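Local structure of cortical-lytic enzyme (Clostridium perfringens, 5JIP) at residues A[271-276]-A[301-306]. The protein is a spore cortex-lytic muramidase of glycoside hydrolase family 25 that takes part in breaking down cortex peptidoglycan during germination, probably through lysozyme-type activity. Sequence-based numbering, arbitrary orientation.
Sequences AGTLPR and EAFDIT. With MG (magnesium ion), chain E.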
loop_
_atom_site.group_PDB
_atom_site.type_symbol
_atom_site.label_atom_id
_atom_site.label_comp_id
_atom_site.label_asym_id
_atom_site.label_seq_id
_atom_site.Cartn_x
_atom_site.Cartn_y
_atom_site.Cartn_z
ATOM N N ALA A 271 11.333 -12.483 1.513
ATOM C CA ALA A 271 11.126 -13.154 0.249
ATOM C C ALA A 271 10.313 -12.343 -0.747
ATOM O O ALA A 271 10.407 -12.613 -1.944
ATOM C CB ALA A 271 10.440 -14.510 0.475
ATOM N N GLY A 272 9.530 -11.367 -0.307
ATOM C CA GLY A 272 8.796 -10.551 -1.254
ATOM C C GLY A 272 7.681 -9.779 -0.588
ATOM O O GLY A 272 7.272 -10.062 0.546
ATOM N N THR A 273 7.196 -8.785 -1.328
ATOM C CA THR A 273 6.047 -7.978 -0.943
ATOM C C THR A 273 4.941 -8.171 -1.966
ATOM O O THR A 273 5.190 -8.090 -3.170
ATOM C CB THR A 273 6.426 -6.499 -0.833
ATOM O OG1 THR A 273 7.480 -6.361 0.122
ATOM C CG2 THR A 273 5.243 -5.658 -0.399
ATOM N N LEU A 274 3.735 -8.453 -1.486
ATOM C CA LEU A 274 2.585 -8.673 -2.361
ATOM C C LEU A 274 1.557 -7.568 -2.146
ATOM O O LEU A 274 1.486 -6.994 -1.052
ATOM C CB LEU A 274 1.923 -10.024 -2.090
ATOM C CG LEU A 274 2.705 -11.319 -2.318
ATOM C CD1 LEU A 274 3.316 -11.331 -3.709
ATOM C CD2 LEU A 274 3.722 -11.519 -1.223
ATOM N N PRO A 275 0.736 -7.252 -3.149
ATOM C CA PRO A 275 -0.298 -6.227 -2.990
ATOM C C PRO A 275 -1.545 -6.804 -2.308
ATOM O O PRO A 275 -1.650 -7.999 -2.034
ATOM C CB PRO A 275 -0.584 -5.797 -4.431
ATOM C CG PRO A 275 -0.355 -7.106 -5.229
ATOM C CD PRO A 275 0.812 -7.750 -4.538
ATOM N N ARG A 276 -2.534 -5.931 -2.117
ATOM C CA ARG A 276 -3.651 -6.217 -1.212
ATOM C C ARG A 276 -4.527 -7.380 -1.676
ATOM O O ARG A 276 -5.129 -8.063 -0.833
ATOM C CB ARG A 276 -4.503 -4.976 -1.031
ATOM C CG ARG A 276 -5.162 -4.523 -2.297
ATOM C CD ARG A 276 -5.900 -3.202 -2.137
ATOM N NE ARG A 276 -5.022 -2.059 -1.884
ATOM C CZ ARG A 276 -5.461 -0.802 -1.798
ATOM N NH1 ARG A 276 -4.611 0.197 -1.545
ATOM N NH2 ARG A 276 -6.763 -0.541 -1.966
ATOM N N GLU A 301 3.218 -11.475 7.145
ATOM C CA GLU A 301 2.510 -10.399 7.818
ATOM C C GLU A 301 1.696 -9.608 6.797
ATOM O O GLU A 301 2.144 -9.369 5.669
ATOM C CB GLU A 301 3.491 -9.468 8.557
ATOM C CG GLU A 301 4.456 -8.710 7.611
ATOM C CD GLU A 301 5.614 -8.046 8.333
ATOM O OE1 GLU A 301 5.774 -8.262 9.560
ATOM O OE2 GLU A 301 6.390 -7.309 7.650
ATOM N N ALA A 302 0.495 -9.211 7.198
ATOM C CA ALA A 302 -0.242 -8.207 6.454
ATOM C C ALA A 302 0.204 -6.815 6.890
ATOM O O ALA A 302 0.738 -6.626 7.984
ATOM C CB ALA A 302 -1.738 -8.369 6.666
ATOM N N PHE A 303 -0.008 -5.825 6.017
ATOM C CA PHE A 303 0.165 -4.437 6.440
ATOM C C PHE A 303 -0.909 -3.587 5.779
ATOM O O PHE A 303 -1.482 -3.968 4.752
ATOM C CB PHE A 303 1.583 -3.873 6.152
ATOM C CG PHE A 303 2.029 -3.932 4.705
ATOM C CD1 PHE A 303 1.707 -2.917 3.804
ATOM C CD2 PHE A 303 2.825 -4.978 4.264
ATOM C CE1 PHE A 303 2.144 -2.972 2.479
ATOM C CE2 PHE A 303 3.278 -5.030 2.963
ATOM C CZ PHE A 303 2.938 -4.038 2.056
ATOM N N ASP A 304 -1.213 -2.446 6.402
ATOM C CA ASP A 304 -2.322 -1.610 5.967
ATOM C C ASP A 304 -1.797 -0.297 5.379
ATOM O O ASP A 304 -0.595 -0.056 5.310
ATOM C CB ASP A 304 -3.330 -1.407 7.108
ATOM C CG ASP A 304 -2.763 -0.655 8.308
ATOM O OD1 ASP A 304 -1.693 -0.021 8.209
ATOM O OD2 ASP A 304 -3.428 -0.702 9.366
ATOM N N ILE A 305 -2.724 0.532 4.890
ATOM C CA ILE A 305 -2.348 1.701 4.104
ATOM C C ILE A 305 -1.442 2.640 4.872
ATOM O O ILE A 305 -0.554 3.265 4.284
ATOM C CB ILE A 305 -3.617 2.416 3.603
ATOM C CG1 ILE A 305 -4.297 1.503 2.585
ATOM C CG2 ILE A 305 -3.272 3.768 2.970
ATOM C CD1 ILE A 305 -5.686 2.008 2.143
ATOM N N THR A 306 -1.623 2.764 6.183
ATOM C CA THR A 306 -0.806 3.704 6.933
ATOM C C THR A 306 0.393 3.028 7.583
ATOM O O THR A 306 1.103 3.664 8.348
ATOM C CB THR A 306 -1.669 4.478 7.948
ATOM O OG1 THR A 306 -2.567 3.601 8.630
ATOM C CG2 THR A 306 -2.506 5.522 7.211
HETATM MG MG MG E . -5.448 -0.538 9.820
HETATM O O HOH W 1 -4.821 1.402 10.339
HETATM O O HOH W 2 -5.940 -2.555 9.343
#
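Thr273 and Phe303 meet over the strand that separates theirs: 259-266 runs between 269-275 and 296-304 in an antiparallel four-stranded sheet. The methyl CG2 of Thr273 touches the ring of Phe303 at its edge and in its plane, 3.7 Å from CZ, the two side chains crossing at about a right angle. Phe303 has the length to span the intervening strand; with chi1 at 57° its far end, CZ and CE2, reaches the threonine methyl. Thr273 divides its duties: CG2, anti to the backbone N, supplies the apolar touch, while OG1 hydrogen-bonds Tyr270, Asn263 and Asn263 of the second subunit, whose Phe309 also packs on Thr273. Farther along, long Arg276 carries NH1 to a hydrogen bond with Asn260 on the middle strand, and Ile305 sets its apolar CD1 4.2 Å from that nitrogen, obliquely to the guanidinium. Between Phe303 and Ile305, Asp304 serves a different task: OD2 binds magnesium at 2.1 Å, alongside Asp258, Met230 O, Asp227 O and two waters, and OD1 accepts the backbone N-H of Asp308, which helps fix the carboxylate. With no hydrogen bond joining the segments directly, their slight van der Waals contact probably leaves strand spacing to 259-266.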